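Local structure of protein synthesis inhibitor, putative (2B33) at residues 69-74 with 105-110. The protein is a putative endoribonuclease of the RutC (YjgF-like) family, which may have deaminase activity, as assigned to its family, and can bind calcium. Residues are numbered along the deposited sequence; the frame is centred on the assembly and turned at random.
With EDO (1,2-ethanediol), chain D.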
loop_
_atom_site.group_PDB
_atom_site.type_symbol
_atom_site.label_atom_id
_atom_site.label_comp_id
_atom_site.label_asym_id
_atom_site.label_seq_id
_atom_site.Cartn_x
_atom_site.Cartn_y
_atom_site.Cartn_z
ATOM N N ASN A 69 -11.862 -12.051 9.326
ATOM C CA ASN A 69 -12.508 -10.787 8.995
ATOM C C ASN A 69 -12.337 -10.475 7.508
ATOM O O ASN A 69 -13.303 -10.105 6.836
ATOM C CB ASN A 69 -11.945 -9.642 9.852
ATOM C CG ASN A 69 -12.322 -9.759 11.321
ATOM O OD1 ASN A 69 -13.247 -10.480 11.677
ATOM N ND2 ASN A 69 -11.621 -9.019 12.177
ATOM N N LEU A 70 -11.108 -10.633 7.008
ATOM C CA LEU A 70 -10.802 -10.435 5.582
ATOM C C LEU A 70 -11.648 -11.345 4.693
ATOM O O LEU A 70 -12.219 -10.892 3.701
ATOM C CB LEU A 70 -9.313 -10.700 5.304
ATOM C CG LEU A 70 -8.836 -10.681 3.837
ATOM C CD1 LEU A 70 -9.129 -9.344 3.175
ATOM C CD2 LEU A 70 -7.348 -11.001 3.732
ATOM N N LYS A 71 -11.712 -12.623 5.062
ATOM C CA LYS A 71 -12.483 -13.636 4.327
ATOM C C LYS A 71 -13.987 -13.337 4.270
ATOM O O LYS A 71 -14.628 -13.526 3.235
ATOM C CB LYS A 71 -12.247 -15.014 4.956
ATOM C CG LYS A 71 -12.884 -16.182 4.214
ATOM C CD LYS A 71 -12.519 -17.494 4.870
ATOM C CE LYS A 71 -13.137 -18.656 4.125
ATOM N NZ LYS A 71 -12.792 -19.952 4.763
ATOM N N ALA A 72 -14.540 -12.901 5.397
ATOM C CA ALA A 72 -15.946 -12.531 5.491
ATOM C C ALA A 72 -16.276 -11.361 4.566
ATOM O O ALA A 72 -17.321 -11.361 3.932
ATOM C CB ALA A 72 -16.289 -12.168 6.914
ATOM N N ILE A 73 -15.378 -10.377 4.487
ATOM C CA ILE A 73 -15.571 -9.193 3.634
ATOM C C ILE A 73 -15.534 -9.581 2.158
ATOM O O ILE A 73 -16.391 -9.160 1.387
ATOM C CB ILE A 73 -14.531 -8.089 3.945
ATOM C CG1 ILE A 73 -14.766 -7.552 5.357
ATOM C CG2 ILE A 73 -14.648 -6.917 2.956
ATOM C CD1 ILE A 73 -13.609 -6.786 5.950
ATOM N N LEU A 74 -14.533 -10.368 1.775
ATOM C CA LEU A 74 -14.434 -10.877 0.407
ATOM C C LEU A 74 -15.730 -11.577 0.028
ATOM O O LEU A 74 -16.361 -11.215 -0.962
ATOM C CB LEU A 74 -13.265 -11.857 0.275
ATOM C CG LEU A 74 -11.860 -11.248 0.363
ATOM C CD1 LEU A 74 -10.828 -12.284 0.767
ATOM C CD2 LEU A 74 -11.470 -10.574 -0.953
ATOM N N SER A 105 -0.731 -19.290 5.637
ATOM C CA SER A 105 -0.673 -20.419 4.695
ATOM C C SER A 105 -1.942 -21.264 4.647
ATOM O O SER A 105 -2.237 -21.876 3.622
ATOM C CB SER A 105 0.470 -21.375 5.057
ATOM O OG SER A 105 1.725 -20.743 4.990
ATOM N N ARG A 106 -2.664 -21.327 5.763
ATOM C CA ARG A 106 -3.922 -22.073 5.833
ATOM C C ARG A 106 -5.060 -21.391 5.061
ATOM O O ARG A 106 -6.062 -22.030 4.770
ATOM C CB ARG A 106 -4.308 -22.335 7.296
ATOM C CG ARG A 106 -3.371 -23.347 7.952
ATOM C CD ARG A 106 -3.213 -23.168 9.453
ATOM N NE ARG A 106 -2.189 -24.091 9.959
ATOM C CZ ARG A 106 -1.563 -24.012 11.140
ATOM N NH1 ARG A 106 -1.804 -23.019 12.006
ATOM N NH2 ARG A 106 -0.655 -24.934 11.452
ATOM N N TYR A 107 -4.894 -20.107 4.738
ATOM C CA TYR A 107 -5.849 -19.334 3.929
ATOM C C TYR A 107 -5.363 -19.162 2.475
ATOM O O TYR A 107 -6.149 -19.355 1.549
ATOM C CB TYR A 107 -6.125 -17.965 4.590
ATOM C CG TYR A 107 -6.915 -18.084 5.885
ATOM C CD1 TYR A 107 -6.303 -18.511 7.055
ATOM C CD2 TYR A 107 -8.276 -17.786 5.932
ATOM C CE1 TYR A 107 -7.018 -18.644 8.239
ATOM C CE2 TYR A 107 -9.004 -17.915 7.116
ATOM C CZ TYR A 107 -8.367 -18.346 8.265
ATOM O OH TYR A 107 -9.063 -18.478 9.446
ATOM N N PHE A 108 -4.075 -18.829 2.289
ATOM C CA PHE A 108 -3.468 -18.581 0.954
ATOM C C PHE A 108 -2.296 -19.504 0.520
ATOM O O PHE A 108 -1.479 -19.112 -0.323
ATOM C CB PHE A 108 -2.947 -17.143 0.887
ATOM C CG PHE A 108 -3.960 -16.099 1.225
ATOM C CD1 PHE A 108 -4.875 -15.670 0.274
ATOM C CD2 PHE A 108 -3.962 -15.495 2.480
ATOM C CE1 PHE A 108 -5.800 -14.684 0.574
ATOM C CE2 PHE A 108 -4.883 -14.503 2.784
ATOM C CZ PHE A 108 -5.803 -14.097 1.827
ATOM N N GLY A 109 -2.197 -20.708 1.075
ATOM C CA GLY A 109 -1.128 -21.638 0.694
ATOM C C GLY A 109 -1.241 -22.136 -0.743
ATOM O O GLY A 109 -0.234 -22.309 -1.431
ATOM N N ASP A 110 -2.469 -22.376 -1.190
ATOM C CA ASP A 110 -2.728 -22.817 -2.556
ATOM C C ASP A 110 -2.682 -21.646 -3.530
ATOM O O ASP A 110 -2.026 -21.710 -4.569
ATOM C CB ASP A 110 -4.129 -23.440 -2.664
ATOM C CG ASP A 110 -4.314 -24.668 -1.786
ATOM O OD1 ASP A 110 -3.306 -25.251 -1.326
ATOM O OD2 ASP A 110 -5.484 -25.054 -1.564
HETATM C C1 EDO D . -7.242 -22.078 11.600
HETATM O O1 EDO D . -8.281 -21.093 11.615
HETATM C C2 EDO D . -5.912 -21.414 11.240
HETATM O O2 EDO D . -4.864 -21.892 12.097
#
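The two helices that pack on one face of the sheet, 59-76 and 97-108, meet here through L70 and K71 on the first and F108 and Y107 on the second. The inner pair is purely apolar: CD2 of L70 comes to the rim of the F108 ring, in its plane, 3.9 Å from CZ. With CG anti to the backbone N (chi1 174°), L70 carries CD2 toward the second helix. Beneath this pair lies the sheet, with V41 under L70 and V84 under F108, while Y104 meets the F108 ring with its plane inclined to it. This is the helical layer of the YjgF-like alpha/beta fold.

Nearer the surface, K71 runs fully extended across the Y107 side chain at about a right angle. CD of K71 lies at the Y107 ring edge, near its plane, 4.2 Å from CE2, so the aliphatic part of the lysine does the touching. The phenol OH of Y107 is hydrogen-bonded to E68, one turn from K71 on the same helix. An ethanediol, probably from the crystallisation liquor, bridges the helices on this side: R106 NH1 donates to its O2 at 3.3 Å, along a bent path (138°), and E64 binds it too.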